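PDB 2QDR: uncharacterized protein from Nostoc punctiforme, which is of unknown function but adopts a cupin-type double-stranded beta-helix fold and may be a dioxygenase. Local coordinates for residues S189-G195 with N206-L210; D112-I118 with K131-I137; G218-I224 with G279-V285; Y238-C244 with H260-S266. All blocks are in the same frame, centred on the assembly; numbering follows the deposited sequence.

Interaction 1. Residues S189-G195 with N206-L210; sequences SKLLPWG and NKKWL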
# COMPACT_ATOMS: atom_id res chain seq x y z
N SER A 189 -6.66 -7.57 27.27
CA SER A 189 -5.98 -7.99 26.05
C SER A 189 -6.88 -8.75 25.09
O SER A 189 -6.65 -8.69 23.88
CB SER A 189 -4.73 -8.83 26.37
OG SER A 189 -5.06 -10.07 26.96
N LYS A 190 -7.90 -9.43 25.62
CA LYS A 190 -8.85 -10.19 24.79
C LYS A 190 -9.59 -9.26 23.80
O LYS A 190 -9.84 -9.66 22.67
CB LYS A 190 -9.85 -10.98 25.66
CG LYS A 190 -9.21 -11.96 26.66
CD LYS A 190 -10.19 -12.86 27.41
CE LYS A 190 -11.25 -12.09 28.19
NZ LYS A 190 -10.69 -11.08 29.12
N LEU A 191 -9.92 -8.04 24.23
CA LEU A 191 -10.62 -7.05 23.40
C LEU A 191 -9.71 -6.33 22.39
O LEU A 191 -10.19 -5.72 21.44
CB LEU A 191 -11.27 -5.98 24.28
CG LEU A 191 -12.24 -6.47 25.35
CD1 LEU A 191 -12.84 -5.27 26.12
CD2 LEU A 191 -13.34 -7.31 24.75
N LEU A 192 -8.41 -6.41 22.61
CA LEU A 192 -7.42 -5.77 21.78
C LEU A 192 -7.30 -6.62 20.51
O LEU A 192 -7.55 -7.82 20.59
CB LEU A 192 -6.13 -5.71 22.59
CG LEU A 192 -4.97 -4.77 22.30
CD1 LEU A 192 -5.40 -3.31 22.43
CD2 LEU A 192 -3.80 -5.10 23.24
N PRO A 193 -7.03 -6.02 19.33
CA PRO A 193 -6.89 -6.82 18.10
C PRO A 193 -5.45 -7.25 17.80
O PRO A 193 -4.53 -6.59 18.25
CB PRO A 193 -7.35 -5.84 17.02
CG PRO A 193 -6.88 -4.52 17.54
CD PRO A 193 -6.87 -4.58 19.05
N TRP A 194 -5.27 -8.34 17.06
CA TRP A 194 -3.93 -8.80 16.68
C TRP A 194 -3.34 -7.93 15.59
O TRP A 194 -4.05 -7.52 14.67
CB TRP A 194 -3.91 -10.26 16.20
CG TRP A 194 -4.15 -11.25 17.27
CD1 TRP A 194 -5.27 -11.97 17.48
CD2 TRP A 194 -3.24 -11.61 18.32
NE1 TRP A 194 -5.11 -12.78 18.57
CE2 TRP A 194 -3.88 -12.58 19.11
CE3 TRP A 194 -1.94 -11.21 18.66
CZ2 TRP A 194 -3.28 -13.14 20.24
CZ3 TRP A 194 -1.34 -11.76 19.80
CH2 TRP A 194 -2.01 -12.72 20.56
N GLY A 195 -2.04 -7.67 15.70
CA GLY A 195 -1.30 -6.86 14.74
C GLY A 195 -0.05 -7.58 14.30
O GLY A 195 0.28 -8.66 14.83
N ASN A 206 1.62 -13.20 15.30
CA ASN A 206 1.01 -11.91 15.55
C ASN A 206 1.35 -11.48 16.95
O ASN A 206 1.65 -12.31 17.82
CB ASN A 206 -0.49 -11.98 15.32
CG ASN A 206 -0.85 -12.05 13.85
OD1 ASN A 206 -1.63 -12.89 13.43
ND2 ASN A 206 -0.26 -11.18 13.04
N LYS A 207 1.23 -10.18 17.18
CA LYS A 207 1.60 -9.56 18.43
C LYS A 207 0.52 -8.63 18.98
O LYS A 207 -0.25 -8.04 18.21
CB LYS A 207 2.87 -8.77 18.10
CG LYS A 207 3.86 -8.40 19.18
CD LYS A 207 4.95 -7.53 18.52
CE LYS A 207 6.17 -7.22 19.39
NZ LYS A 207 7.14 -8.35 19.46
N LYS A 208 0.42 -8.54 20.30
CA LYS A 208 -0.50 -7.63 20.99
C LYS A 208 0.28 -6.83 22.02
O LYS A 208 0.55 -7.35 23.10
CB LYS A 208 -1.65 -8.32 21.73
CG LYS A 208 -2.84 -8.66 20.91
CD LYS A 208 -3.88 -9.32 21.80
CE LYS A 208 -5.08 -9.72 21.00
NZ LYS A 208 -6.19 -10.27 21.82
N TRP A 209 0.63 -5.60 21.68
CA TRP A 209 1.35 -4.75 22.63
C TRP A 209 0.50 -4.34 23.81
O TRP A 209 -0.60 -3.84 23.64
CB TRP A 209 1.86 -3.48 21.96
CG TRP A 209 3.04 -3.69 21.13
CD1 TRP A 209 3.08 -4.07 19.83
CD2 TRP A 209 4.39 -3.54 21.55
NE1 TRP A 209 4.38 -4.16 19.41
CE2 TRP A 209 5.20 -3.83 20.45
CE3 TRP A 209 4.98 -3.18 22.77
CZ2 TRP A 209 6.59 -3.79 20.52
CZ3 TRP A 209 6.35 -3.12 22.83
CH2 TRP A 209 7.15 -3.43 21.71
N LEU A 210 1.03 -4.57 25.01
CA LEU A 210 0.37 -4.19 26.25
C LEU A 210 1.01 -2.92 26.85
O LEU A 210 0.32 -2.11 27.48
CB LEU A 210 0.43 -5.32 27.25
CG LEU A 210 -0.15 -6.67 26.82
CD1 LEU A 210 0.05 -7.69 27.95
CD2 LEU A 210 -1.62 -6.56 26.41

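Interaction 2. Residues D112-I118 with K131-I137; sequences DLEIFVI and KHSYSFI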
# COMPACT_ATOMS: atom_id res chain seq x y z
N ASP A 112 7.55 -0.05 40.78
CA ASP A 112 6.70 -0.29 39.62
C ASP A 112 6.19 -1.74 39.71
O ASP A 112 6.98 -2.65 39.99
CB ASP A 112 7.43 -0.07 38.29
CG ASP A 112 7.89 1.36 38.09
OD1 ASP A 112 7.52 2.25 38.89
OD2 ASP A 112 8.64 1.59 37.12
N LEU A 113 4.88 -1.92 39.49
CA LEU A 113 4.21 -3.22 39.57
C LEU A 113 3.40 -3.57 38.31
O LEU A 113 2.56 -2.79 37.90
CB LEU A 113 3.29 -3.22 40.79
CG LEU A 113 2.28 -4.36 41.06
CD1 LEU A 113 2.91 -5.75 41.01
CD2 LEU A 113 1.60 -4.13 42.40
N GLU A 114 3.66 -4.74 37.72
CA GLU A 114 2.90 -5.18 36.55
C GLU A 114 2.12 -6.40 37.01
O GLU A 114 2.62 -7.21 37.80
CB GLU A 114 3.77 -5.53 35.36
CG GLU A 114 4.86 -4.54 35.16
CD GLU A 114 5.47 -4.60 33.78
OE1 GLU A 114 4.73 -4.65 32.78
OE2 GLU A 114 6.70 -4.53 33.71
N ILE A 115 0.90 -6.51 36.50
CA ILE A 115 -0.03 -7.57 36.84
C ILE A 115 -0.64 -8.11 35.57
O ILE A 115 -1.05 -7.33 34.74
CB ILE A 115 -1.14 -6.98 37.75
CG1 ILE A 115 -0.53 -6.50 39.07
CG2 ILE A 115 -2.28 -7.96 38.04
CD1 ILE A 115 -1.53 -5.85 39.99
N PHE A 116 -0.69 -9.44 35.44
CA PHE A 116 -1.30 -10.11 34.29
C PHE A 116 -2.07 -11.32 34.81
O PHE A 116 -1.46 -12.24 35.34
CB PHE A 116 -0.27 -10.53 33.24
CG PHE A 116 -0.89 -11.14 32.03
CD1 PHE A 116 -1.37 -10.34 31.00
CD2 PHE A 116 -1.03 -12.52 31.91
CE1 PHE A 116 -1.95 -10.90 29.87
CE2 PHE A 116 -1.62 -13.09 30.79
CZ PHE A 116 -2.08 -12.27 29.76
N VAL A 117 -3.38 -11.34 34.60
CA VAL A 117 -4.25 -12.41 35.11
C VAL A 117 -4.21 -13.69 34.28
O VAL A 117 -4.58 -13.68 33.11
CB VAL A 117 -5.72 -11.92 35.22
CG1 VAL A 117 -6.64 -13.02 35.80
CG2 VAL A 117 -5.79 -10.65 36.08
N ILE A 118 -3.82 -14.79 34.92
CA ILE A 118 -3.72 -16.10 34.29
C ILE A 118 -5.02 -16.87 34.40
O ILE A 118 -5.47 -17.46 33.42
CB ILE A 118 -2.60 -16.95 34.93
CG1 ILE A 118 -1.25 -16.23 34.85
CG2 ILE A 118 -2.53 -18.35 34.27
CD1 ILE A 118 -0.15 -16.95 35.60
N LYS A 131 -9.77 -12.79 33.00
CA LYS A 131 -8.77 -13.60 32.29
C LYS A 131 -7.97 -12.80 31.25
O LYS A 131 -8.54 -12.17 30.37
CB LYS A 131 -9.47 -14.80 31.63
CG LYS A 131 -8.56 -15.75 30.85
CD LYS A 131 -9.31 -16.89 30.19
CE LYS A 131 -8.36 -17.77 29.41
NZ LYS A 131 -9.08 -18.81 28.64
N HIS A 132 -6.64 -12.81 31.39
CA HIS A 132 -5.69 -12.13 30.48
C HIS A 132 -5.78 -10.59 30.49
O HIS A 132 -5.36 -9.92 29.54
CB HIS A 132 -5.81 -12.73 29.05
CG HIS A 132 -5.43 -14.17 28.97
ND1 HIS A 132 -4.81 -14.70 27.86
CD2 HIS A 132 -5.46 -15.17 29.88
CE1 HIS A 132 -4.58 -15.99 28.05
NE2 HIS A 132 -4.95 -16.30 29.28
N SER A 133 -6.31 -10.02 31.58
CA SER A 133 -6.38 -8.57 31.72
C SER A 133 -5.01 -8.17 32.30
O SER A 133 -4.38 -8.96 33.00
CB SER A 133 -7.54 -8.13 32.59
OG SER A 133 -8.76 -8.48 31.97
N TYR A 134 -4.57 -6.96 31.98
CA TYR A 134 -3.28 -6.44 32.38
C TYR A 134 -3.34 -5.07 32.98
O TYR A 134 -4.20 -4.27 32.62
CB TYR A 134 -2.37 -6.36 31.12
CG TYR A 134 -1.04 -5.65 31.32
CD1 TYR A 134 0.01 -6.28 31.95
CD2 TYR A 134 -0.85 -4.34 30.86
CE1 TYR A 134 1.21 -5.64 32.16
CE2 TYR A 134 0.36 -3.69 31.05
CZ TYR A 134 1.39 -4.35 31.71
OH TYR A 134 2.61 -3.74 31.91
N SER A 135 -2.41 -4.80 33.89
CA SER A 135 -2.28 -3.50 34.52
C SER A 135 -0.83 -3.19 34.84
O SER A 135 -0.08 -4.10 35.22
CB SER A 135 -3.08 -3.39 35.82
OG SER A 135 -2.82 -2.13 36.44
N PHE A 136 -0.45 -1.93 34.64
CA PHE A 136 0.88 -1.41 34.97
C PHE A 136 0.62 -0.29 35.97
O PHE A 136 -0.01 0.71 35.63
CB PHE A 136 1.67 -0.85 33.79
CG PHE A 136 3.02 -0.32 34.19
CD1 PHE A 136 3.18 0.99 34.61
CD2 PHE A 136 4.13 -1.15 34.17
CE1 PHE A 136 4.43 1.47 35.01
CE2 PHE A 136 5.38 -0.67 34.56
CZ PHE A 136 5.53 0.63 34.98
N ILE A 137 1.13 -0.46 37.18
CA ILE A 137 0.96 0.49 38.26
C ILE A 137 2.32 1.10 38.58
O ILE A 137 3.14 0.47 39.26
CB ILE A 137 0.37 -0.20 39.51
CG1 ILE A 137 -0.91 -0.97 39.13
CG2 ILE A 137 0.12 0.83 40.63
CD1 ILE A 137 -1.45 -1.85 40.22

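Interaction 3. Residues G218-I224 with G279-V285; sequences GVWLLAI and GLFFVRV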
# COMPACT_ATOMS: atom_id res chain seq x y z
N GLY A 218 9.39 -3.60 26.05
CA GLY A 218 7.99 -3.69 26.44
C GLY A 218 7.42 -5.04 26.82
O GLY A 218 8.15 -5.99 27.06
N VAL A 219 6.10 -5.07 26.88
CA VAL A 219 5.32 -6.22 27.23
C VAL A 219 4.33 -6.46 26.12
O VAL A 219 3.73 -5.50 25.61
CB VAL A 219 4.47 -5.96 28.47
CG1 VAL A 219 3.87 -7.27 29.00
CG2 VAL A 219 5.30 -5.30 29.53
N TRP A 220 4.14 -7.72 25.75
CA TRP A 220 3.17 -8.08 24.72
C TRP A 220 2.80 -9.55 24.75
O TRP A 220 3.49 -10.34 25.37
CB TRP A 220 3.69 -7.75 23.31
CG TRP A 220 4.91 -8.51 22.90
CD1 TRP A 220 4.97 -9.80 22.44
CD2 TRP A 220 6.25 -8.01 22.87
NE1 TRP A 220 6.27 -10.14 22.15
CE2 TRP A 220 7.07 -9.06 22.41
CE3 TRP A 220 6.83 -6.78 23.18
CZ2 TRP A 220 8.45 -8.92 22.25
CZ3 TRP A 220 8.20 -6.64 23.03
CH2 TRP A 220 8.99 -7.71 22.56
N LEU A 221 1.71 -9.87 24.07
CA LEU A 221 1.24 -11.23 23.89
C LEU A 221 1.65 -11.61 22.50
O LEU A 221 1.51 -10.79 21.59
CB LEU A 221 -0.28 -11.36 24.06
CG LEU A 221 -0.81 -11.65 25.47
CD1 LEU A 221 -0.10 -10.84 26.55
CD2 LEU A 221 -2.31 -11.41 25.50
N LEU A 222 2.20 -12.82 22.35
CA LEU A 222 2.65 -13.36 21.06
C LEU A 222 1.79 -14.56 20.71
O LEU A 222 1.68 -15.50 21.49
CB LEU A 222 4.11 -13.80 21.12
CG LEU A 222 4.76 -14.37 19.84
CD1 LEU A 222 4.87 -13.32 18.77
CD2 LEU A 222 6.14 -14.95 20.15
N ALA A 223 1.18 -14.52 19.52
CA ALA A 223 0.36 -15.61 19.04
C ALA A 223 1.15 -16.25 17.93
O ALA A 223 1.41 -15.60 16.91
CB ALA A 223 -0.97 -15.11 18.51
N ILE A 224 1.58 -17.50 18.14
CA ILE A 224 2.33 -18.23 17.13
C ILE A 224 1.33 -19.10 16.42
O ILE A 224 0.60 -19.87 17.06
CB ILE A 224 3.45 -19.11 17.71
CG1 ILE A 224 4.45 -18.22 18.49
CG2 ILE A 224 4.14 -19.92 16.58
CD1 ILE A 224 5.61 -18.95 19.10
N GLY A 279 0.50 -21.41 19.59
CA GLY A 279 0.25 -21.07 21.00
C GLY A 279 0.19 -19.59 21.31
O GLY A 279 0.43 -18.76 20.44
N LEU A 280 -0.15 -19.28 22.56
CA LEU A 280 -0.25 -17.92 23.07
C LEU A 280 0.80 -17.79 24.17
O LEU A 280 0.88 -18.66 25.04
CB LEU A 280 -1.63 -17.61 23.63
CG LEU A 280 -1.90 -16.20 24.18
CD1 LEU A 280 -1.63 -15.13 23.15
CD2 LEU A 280 -3.34 -16.11 24.70
N PHE A 281 1.55 -16.69 24.15
CA PHE A 281 2.64 -16.46 25.09
C PHE A 281 2.73 -15.04 25.61
O PHE A 281 2.68 -14.11 24.84
CB PHE A 281 3.96 -16.72 24.36
CG PHE A 281 4.06 -18.09 23.73
CD1 PHE A 281 3.65 -18.30 22.42
CD2 PHE A 281 4.59 -19.16 24.44
CE1 PHE A 281 3.74 -19.55 21.84
CE2 PHE A 281 4.68 -20.40 23.86
CZ PHE A 281 4.26 -20.59 22.56
N PHE A 282 2.89 -14.88 26.93
CA PHE A 282 3.08 -13.58 27.55
C PHE A 282 4.58 -13.36 27.48
O PHE A 282 5.34 -14.22 27.94
CB PHE A 282 2.63 -13.57 29.01
CG PHE A 282 2.90 -12.28 29.74
CD1 PHE A 282 1.97 -11.26 29.75
CD2 PHE A 282 4.08 -12.11 30.47
CE1 PHE A 282 2.21 -10.07 30.45
CE2 PHE A 282 4.32 -10.92 31.17
CZ PHE A 282 3.39 -9.90 31.16
N VAL A 283 5.02 -12.26 26.87
CA VAL A 283 6.44 -11.98 26.71
C VAL A 283 6.78 -10.59 27.20
O VAL A 283 5.97 -9.68 27.08
CB VAL A 283 6.85 -12.07 25.22
CG1 VAL A 283 8.38 -11.92 25.06
CG2 VAL A 283 6.39 -13.39 24.63
N ARG A 284 8.00 -10.44 27.72
CA ARG A 284 8.46 -9.16 28.22
C ARG A 284 9.96 -9.02 27.84
O ARG A 284 10.75 -9.89 28.17
CB ARG A 284 8.14 -9.11 29.71
CG ARG A 284 8.24 -7.76 30.31
CD ARG A 284 7.39 -7.60 31.56
NE ARG A 284 7.84 -8.32 32.74
CZ ARG A 284 8.54 -7.82 33.76
NH1 ARG A 284 8.92 -6.54 33.81
NH2 ARG A 284 8.87 -8.60 34.78
N VAL A 285 10.30 -7.95 27.12
CA VAL A 285 11.67 -7.69 26.60
C VAL A 285 12.12 -6.26 26.91
O VAL A 285 11.36 -5.33 26.68
CB VAL A 285 11.71 -7.92 25.05
CG1 VAL A 285 13.06 -7.59 24.45
CG2 VAL A 285 11.35 -9.35 24.71

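Interaction 4. Residues Y238-C244 with H260-S266; sequences YNEEGYC and HYWYCPS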
# COMPACT_ATOMS: atom_id res chain seq x y z
N TYR A 238 19.80 -9.05 24.43
CA TYR A 238 18.84 -8.34 25.27
C TYR A 238 18.24 -9.32 26.27
O TYR A 238 18.37 -10.53 26.08
CB TYR A 238 17.72 -7.73 24.40
CG TYR A 238 17.04 -8.72 23.47
CD1 TYR A 238 15.92 -9.44 23.89
CD2 TYR A 238 17.50 -8.95 22.18
CE1 TYR A 238 15.29 -10.35 23.06
CE2 TYR A 238 16.87 -9.87 21.34
CZ TYR A 238 15.77 -10.56 21.78
OH TYR A 238 15.14 -11.46 20.96
N ASN A 239 17.59 -8.81 27.31
CA ASN A 239 16.94 -9.66 28.31
C ASN A 239 15.50 -9.89 27.90
O ASN A 239 14.84 -8.95 27.44
CB ASN A 239 16.97 -9.05 29.70
CG ASN A 239 18.37 -8.90 30.24
OD1 ASN A 239 19.17 -9.83 30.21
ND2 ASN A 239 18.64 -7.73 30.82
N GLU A 240 15.03 -11.12 28.07
CA GLU A 240 13.66 -11.54 27.74
C GLU A 240 13.18 -12.60 28.71
O GLU A 240 13.96 -13.45 29.16
CB GLU A 240 13.59 -12.11 26.32
CG GLU A 240 12.23 -12.76 25.89
CD GLU A 240 12.28 -13.44 24.52
OE1 GLU A 240 13.20 -13.16 23.72
OE2 GLU A 240 11.38 -14.25 24.23
N GLU A 241 11.89 -12.55 29.04
CA GLU A 241 11.27 -13.56 29.89
C GLU A 241 9.89 -13.75 29.32
O GLU A 241 9.41 -12.89 28.60
CB GLU A 241 11.19 -13.19 31.36
CG GLU A 241 10.26 -12.04 31.73
CD GLU A 241 10.09 -11.88 33.25
OE1 GLU A 241 10.92 -12.36 34.04
OE2 GLU A 241 9.10 -11.26 33.65
N GLY A 242 9.27 -14.87 29.65
CA GLY A 242 7.92 -15.11 29.17
C GLY A 242 7.24 -16.29 29.83
O GLY A 242 7.91 -17.10 30.47
N TYR A 243 5.93 -16.37 29.64
CA TYR A 243 5.10 -17.41 30.22
C TYR A 243 4.17 -17.94 29.15
O TYR A 243 3.57 -17.15 28.41
CB TYR A 243 4.31 -16.82 31.36
CG TYR A 243 3.59 -17.79 32.27
CD1 TYR A 243 2.31 -18.21 32.00
CD2 TYR A 243 4.18 -18.21 33.46
CE1 TYR A 243 1.64 -19.07 32.87
CE2 TYR A 243 3.53 -19.06 34.33
CZ TYR A 243 2.26 -19.48 34.04
OH TYR A 243 1.62 -20.34 34.92
N CYS A 244 4.05 -19.26 29.05
CA CYS A 244 3.18 -19.90 28.06
C CYS A 244 1.77 -20.04 28.61
O CYS A 244 1.57 -20.72 29.60
CB CYS A 244 3.72 -21.27 27.66
SG CYS A 244 2.57 -22.14 26.59
N HIS A 260 4.55 -23.05 31.55
CA HIS A 260 6.02 -23.09 31.53
C HIS A 260 6.50 -21.65 31.37
O HIS A 260 5.84 -20.83 30.73
CB HIS A 260 6.59 -23.98 30.43
CG HIS A 260 6.48 -25.44 30.72
ND1 HIS A 260 7.58 -26.25 30.87
CD2 HIS A 260 5.40 -26.23 30.96
CE1 HIS A 260 7.19 -27.48 31.14
NE2 HIS A 260 5.87 -27.49 31.21
N TYR A 261 7.63 -21.35 31.97
CA TYR A 261 8.22 -20.02 31.94
C TYR A 261 9.67 -20.05 31.47
O TYR A 261 10.34 -21.08 31.58
CB TYR A 261 8.14 -19.44 33.35
CG TYR A 261 8.92 -18.17 33.63
CD1 TYR A 261 10.24 -18.24 34.04
CD2 TYR A 261 8.34 -16.91 33.50
CE1 TYR A 261 10.97 -17.13 34.30
CE2 TYR A 261 9.07 -15.76 33.77
CZ TYR A 261 10.39 -15.88 34.18
OH TYR A 261 11.15 -14.78 34.45
N TRP A 262 10.14 -18.93 30.93
CA TRP A 262 11.53 -18.84 30.51
C TRP A 262 12.17 -17.51 30.90
O TRP A 262 11.49 -16.54 31.23
CB TRP A 262 11.67 -19.07 29.01
CG TRP A 262 11.08 -18.07 28.12
CD1 TRP A 262 11.68 -16.96 27.63
CD2 TRP A 262 9.78 -18.12 27.55
NE1 TRP A 262 10.82 -16.28 26.80
CE2 TRP A 262 9.64 -16.97 26.74
CE3 TRP A 262 8.70 -19.00 27.67
CZ2 TRP A 262 8.47 -16.70 26.03
CZ3 TRP A 262 7.55 -18.72 26.98
CH2 TRP A 262 7.44 -17.58 26.17
N TYR A 263 13.50 -17.53 30.87
CA TYR A 263 14.35 -16.40 31.18
C TYR A 263 15.60 -16.52 30.33
O TYR A 263 16.32 -17.50 30.42
CB TYR A 263 14.72 -16.34 32.66
CG TYR A 263 15.72 -15.24 32.97
CD1 TYR A 263 15.32 -13.91 33.01
CD2 TYR A 263 17.05 -15.53 33.23
CE1 TYR A 263 16.22 -12.89 33.29
CE2 TYR A 263 17.97 -14.51 33.51
CZ TYR A 263 17.55 -13.19 33.54
OH TYR A 263 18.45 -12.19 33.82
N CYS A 264 15.84 -15.52 29.49
CA CYS A 264 16.97 -15.50 28.59
C CYS A 264 17.70 -14.19 28.81
O CYS A 264 17.25 -13.16 28.31
CB CYS A 264 16.46 -15.59 27.16
SG CYS A 264 15.41 -17.03 26.90
N PRO A 265 18.83 -14.21 29.56
CA PRO A 265 19.53 -12.95 29.76
C PRO A 265 20.24 -12.51 28.48
O PRO A 265 20.24 -13.23 27.49
CB PRO A 265 20.53 -13.27 30.88
CG PRO A 265 20.82 -14.69 30.71
CD PRO A 265 19.53 -15.32 30.23
N SER A 266 20.82 -11.32 28.51
CA SER A 266 21.49 -10.77 27.35
C SER A 266 22.56 -11.68 26.74
O SER A 266 23.35 -12.28 27.46
CB SER A 266 22.08 -9.41 27.70
OG SER A 266 21.00 -8.55 28.04

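Interaction 1. Residues S189-G195 with N206-L210
K208 and W194 carry this contact, the lysine chain running fully extended beyond CG across one face of the indole at about a right angle. K208 CE stands 3.6 Å above the ring plane, over its centre, while K208 CG lies 3.5 Å from W194 CE3. With K208 NZ 4.5 Å from the centroid of the five-membered ring and 23° off its normal, the pair meets the geometry of a cation-pi interaction. NZ also donates to S189 O, and weakly to L192 O; L192 N reaches S189 O from the opposite face of that carbonyl, so one oxygen both closes a turn and grips the lysine. H227 of the second subunit bonds K208 NZ, and P226 of that subunit accepts from W194 NE1. L192 belongs to the packed part too, its CD2 lying 3.5 Å from W209 O and 4.1 Å from L210 CD2. Next to it, G195 and K207 form an antiparallel hydrogen-bonded pair, with K207 N 3.0 Å from G195 O. N206 ND2 comes to the same oxygen from its other face, 3.1 Å from G195 O and well above the carbonyl plane. The loose side is exposed P193, which meets the strand chiefly through its carbonyl, P193 O being 3.8 Å from K208 CG. Here a loop folds over strand 205-212 and leads into strand 195-196, outermost in its cupin-type sheet within this chain, at a subunit boundary.

Interaction 2. Residues D112-I118 with K131-I137
Y134 swings its ring opposite the backbone N (chi1 171°), whereas E114 sets CG opposite its carbonyl carbon (chi1 -42°), and the two torsions bring the phenol and the carboxylate together across the strands. Y134 OH donates to E114 OE1, which lies in the plane of the tyrosine ring at its edge; the 2.5 Å between Y134 OH and E114 OE1 is unusually short, and its exact value is doubtful at this resolution. Carboxylate and ring planes are steeply inclined to each other. E114 also leans on F136, with E114 CG 3.6 Å from F136 CD2 and E114 CD at the edge of that ring. Salt bridges from E114 OE2 to R211 and R284 would compensate the buried charge. Further along the same face, F116 puts CZ 3.8 Å from H132 CB, and its CD1 lies 4.1 Å from Y134 CB. On the opposite face L113, I115 and I137 are apolar, I115 CD1 meeting I137 CD1 at 4.0 Å. Between the faces the backbones pair from L113-I137 to F116-Y134, for example through I137 N to L113 O at 2.8 Å, and V117 bonds on to S133 and H132. Axes 4.8 Å apart at 173° establish adjacent antiparallel strands; they belong to the cupin-type double-stranded beta-helix, where the face bearing E114, F116, Y134 and F136 looks toward the sheet containing strands 218-224 and 279-285.

Interaction 3. Residues G218-I224 with G279-V285
W220 meets V283 and V285, its CG set between the backbone N and the carbonyl carbon (chi1 63°), which folds the ring back across the neighbouring strand. V283 CB sits off-centre under the five-membered ring, a CH-pi contact, 3.7 Å from W220 NE1, and at the far end V285 CG2 touches the indole 3.6 Å from W220 CH2. With an alanine at W220, these two valines would probably lose their aromatic neighbour and K207, which makes a cation-pi contact with the indole, its partner. Farther along this face L222 CB rests 4.2 Å from V283 CG2, and the tip of I224 meets the next ring, I224 CD1 lying 3.4 Å from F281 CE1. F281 in turn occupies space beside G279, where a beta carbon would be crowded by its CZ. On the other face the F282 ring is the main bump, received between V219 and L221: F282 CZ is 3.4 Å from V219 CG1, and F282 CD1 is 3.8 Å from L221 CD1. V219 fits between F282 and R284, its CG2 lying alongside R284 CD, while the guanidinium reaches beyond to a salt bridge with E241. Eight backbone hydrogen bonds join G218-I224 to G279-V285, and the strands run antiparallel at 158°. They are adjacent central strands in the seven-stranded antiparallel sheet of this cupin-type fold, the face with V219, L221 and F282 turned to the other sheet, where F282 touches F116, L157 and M159.

Interaction 4. Residues Y238-C244 with H260-S266
E241 and Y261 meet across two antiparallel strands of the same cupin-type double-stranded beta-helix, and their rotamers explain how. Glutamate CG takes the position between backbone N and carbonyl carbon (chi1 68°), whereas Y261 extends opposite its backbone N (chi1 169°), so that E241 OE1 lies in the ring plane at its edge and accepts from Y261 OH. The 2.5 Å between Y261 OH and E241 OE1 is doubtfully short; E241 OE2 takes a salt bridge from R284 and a hydrogen bond from T93, and Y261 OH meets T85. On the opposite face W262 adopts the same first torsion as E241 (chi1 66°), which drops the indole flat over G242: G242 CA stands 3.6 Å from the centroid of the six-membered ring, a CH-pi contact over the face. A beta carbon at G242 would lie only 2.2 Å from W262 CZ2. E240 brings its carboxylate to the indole edge, where W262 NE1 donates weakly to E240 OE2 at 3.3 Å. Replacing W262 by an alanine would probably uncover the G242 backbone and leave E240 OE2 without its indole donor. Backbone bonds run from E240-C264 to C244-H260, with C244 N 2.9 Å from H260 O. Past the strand ends, N239 OD1 receives two weak bonds from one residue, from S266 N at 2.8 Å and from S266 OG at 3.1 Å.

Overall arrangement
Interactions 1, 3 and 4 reach one antiparallel sheet: K208 N bonds to L221 O at 2.8 Å, and F282 N to Y243 O at the same length, so interaction 3 stands between the other two, whose centres are about 20 Å apart. Interaction 2 belongs to another sheet and packs against interaction 3, F116 CD1 lying 3.6 Å from F282 CE1. R284 links three contacts, its guanidinium holding carboxylates of interactions 2 and 4. Unidentified ligand atoms lie about 3 Å from the side chain of W262 and about 4 Å from that of L222, nearest atoms, on the sheet face bearing both, which suggests a possible pocket there. S189 OG joins interaction 1 to H132 O of interaction 2.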